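Local coordinates for nickel-dependent hydrogenase large subunit (Allochromatium vinosum, PDB 3MYR), which forms the nickel-iron subunit of a heterodimeric hydrogenase that oxidises molecular hydrogen and passes the electrons to an acceptor, at residues B[406-411]-B[437-442]. Residues are numbered along the deposited sequence; the frame is centred on the assembly and turned at random.
Sequences RELVDS and SKILVD
Helix-helix packing within the helical part of the large subunit brings Leu408, on helix 403-416, against Lys438 and Ile439 on helix 426-456, well away from the metal sites. The contact is light, burying 107 Å² in all, and the closest CA atoms, those of Leu408 and Lys438, stand 9.0 Å apart. A single methyl does the touching: Leu408 CD1 lies 3.7 Å from Ile439 CG1 and 4.0 Å from Lys438 CG. With CG anti to its carbonyl carbon (chi1 -71°), Leu408 extends toward the second helix, where it runs antiparallel past the Ile439 side chain and crosses that of Lys438 at roughly a right angle. Ile439 also touches Leu397 of helix 390-399. Lys438 offers only methylene to the leucine; its chain bends at chi2 (52°) and carries the ammonium away, to a salt bridge with Asp254 of helix 236-265 and another, 2.9 Å, from NZ to Asp442 OD2, met on the syn side of the carboxylate. Arg250 pairs with Asp442 OD2 too, and Gln404 of helix 403-416 bonds Asp442 OD1. Between the two segments, without hydrogen bonds, cohesion is dispersive and hydrophobic; the lysine's aliphatic stem faces leucine, its charge probably offset by two carboxylates, with Arg250 close by.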
loop_
_atom_site.group_PDB
_atom_site.type_symbol
_atom_site.label_atom_id
_atom_site.label_comp_id
_atom_site.label_asym_id
_atom_site.label_seq_id
_atom_site.Cartn_x
_atom_site.Cartn_y
_atom_site.Cartn_z
ATOM N N ARG B 406 17.998 -21.072 0.676
ATOM C CA ARG B 406 18.937 -21.669 -0.220
ATOM C C ARG B 406 18.220 -22.799 -0.994
ATOM O O ARG B 406 18.405 -22.964 -2.194
ATOM C CB ARG B 406 20.038 -22.294 0.617
ATOM C CG ARG B 406 21.402 -21.981 0.187
ATOM C CD ARG B 406 21.850 -20.745 0.898
ATOM N NE ARG B 406 23.205 -20.891 1.422
ATOM C CZ ARG B 406 24.333 -20.802 0.712
ATOM N NH1 ARG B 406 25.488 -20.947 1.354
ATOM N NH2 ARG B 406 24.323 -20.625 -0.619
ATOM N N GLU B 407 17.463 -23.618 -0.285
ATOM C CA GLU B 407 16.736 -24.732 -0.892
ATOM C C GLU B 407 15.722 -24.219 -1.919
ATOM O O GLU B 407 15.608 -24.755 -2.999
ATOM C CB GLU B 407 15.972 -25.422 0.202
ATOM C CG GLU B 407 15.503 -26.876 0.028
ATOM C CD GLU B 407 15.140 -27.520 1.432
ATOM O OE1 GLU B 407 15.612 -28.656 1.736
ATOM O OE2 GLU B 407 14.416 -26.878 2.261
ATOM N N LEU B 408 14.993 -23.176 -1.574
ATOM C CA LEU B 408 13.968 -22.668 -2.482
ATOM C C LEU B 408 14.624 -22.037 -3.697
ATOM O O LEU B 408 14.108 -22.170 -4.771
ATOM C CB LEU B 408 13.083 -21.604 -1.821
ATOM C CG LEU B 408 12.108 -22.120 -0.753
ATOM C CD1 LEU B 408 11.548 -20.907 0.066
ATOM C CD2 LEU B 408 10.991 -22.956 -1.440
ATOM N N VAL B 409 15.668 -21.230 -3.501
ATOM C CA VAL B 409 16.336 -20.597 -4.624
ATOM C C VAL B 409 16.951 -21.687 -5.550
ATOM O O VAL B 409 16.698 -21.692 -6.759
ATOM C CB VAL B 409 17.404 -19.551 -4.198
ATOM C CG1 VAL B 409 18.281 -19.214 -5.389
ATOM C CG2 VAL B 409 16.722 -18.231 -3.626
ATOM N N ASP B 410 17.707 -22.612 -4.969
ATOM C CA ASP B 410 18.271 -23.748 -5.737
ATOM C C ASP B 410 17.231 -24.595 -6.451
ATOM O O ASP B 410 17.416 -24.901 -7.608
ATOM C CB ASP B 410 19.185 -24.654 -4.889
ATOM C CG ASP B 410 20.447 -23.912 -4.416
ATOM O OD1 ASP B 410 20.787 -22.850 -5.026
ATOM O OD2 ASP B 410 21.101 -24.391 -3.449
ATOM N N SER B 411 16.150 -24.983 -5.782
ATOM C CA SER B 411 15.154 -25.789 -6.470
ATOM C C SER B 411 14.381 -24.957 -7.536
ATOM O O SER B 411 14.082 -25.463 -8.605
ATOM C CB SER B 411 14.201 -26.478 -5.489
ATOM O OG SER B 411 13.337 -25.479 -4.996
ATOM N N SER B 437 7.554 -15.015 0.352
ATOM C CA SER B 437 6.184 -15.326 0.898
ATOM C C SER B 437 6.085 -16.706 1.533
ATOM O O SER B 437 5.451 -16.873 2.571
ATOM C CB SER B 437 5.088 -15.262 -0.162
ATOM O OG SER B 437 5.109 -13.964 -0.731
ATOM N N LYS B 438 6.691 -17.689 0.904
ATOM C CA LYS B 438 6.728 -19.039 1.468
ATOM C C LYS B 438 7.544 -19.041 2.779
ATOM O O LYS B 438 7.183 -19.690 3.791
ATOM C CB LYS B 438 7.349 -20.015 0.435
ATOM C CG LYS B 438 7.688 -21.432 0.998
ATOM C CD LYS B 438 6.425 -22.063 1.722
ATOM C CE LYS B 438 6.650 -23.584 2.024
ATOM N NZ LYS B 438 5.443 -24.070 2.864
ATOM N N ILE B 439 8.635 -18.313 2.802
ATOM C CA ILE B 439 9.456 -18.324 4.021
ATOM C C ILE B 439 8.636 -17.679 5.156
ATOM O O ILE B 439 8.664 -18.159 6.279
ATOM C CB ILE B 439 10.780 -17.561 3.796
ATOM C CG1 ILE B 439 11.689 -18.379 2.823
ATOM C CG2 ILE B 439 11.502 -17.265 5.192
ATOM C CD1 ILE B 439 12.937 -17.641 2.423
ATOM N N LEU B 440 7.911 -16.594 4.865
ATOM C CA LEU B 440 7.223 -15.837 5.919
ATOM C C LEU B 440 6.019 -16.627 6.401
ATOM O O LEU B 440 5.663 -16.607 7.577
ATOM C CB LEU B 440 6.740 -14.494 5.397
ATOM C CG LEU B 440 7.869 -13.500 5.478
ATOM C CD1 LEU B 440 7.498 -12.259 4.734
ATOM C CD2 LEU B 440 8.019 -13.132 6.927
ATOM N N VAL B 441 5.315 -17.243 5.473
ATOM C CA VAL B 441 4.137 -17.973 5.882
ATOM C C VAL B 441 4.474 -19.174 6.795
ATOM O O VAL B 441 3.797 -19.350 7.771
ATOM C CB VAL B 441 3.201 -18.380 4.687
ATOM C CG1 VAL B 441 3.601 -19.735 4.109
ATOM C CG2 VAL B 441 1.830 -18.381 5.164
ATOM N N ASP B 442 5.588 -19.871 6.566
ATOM C CA ASP B 442 6.072 -20.890 7.485
ATOM C C ASP B 442 6.483 -20.299 8.816
ATOM O O ASP B 442 6.307 -20.947 9.788
ATOM C CB ASP B 442 7.276 -21.683 6.918
ATOM C CG ASP B 442 6.892 -22.537 5.685
ATOM O OD1 ASP B 442 7.800 -23.098 5.016
ATOM O OD2 ASP B 442 5.664 -22.680 5.411
#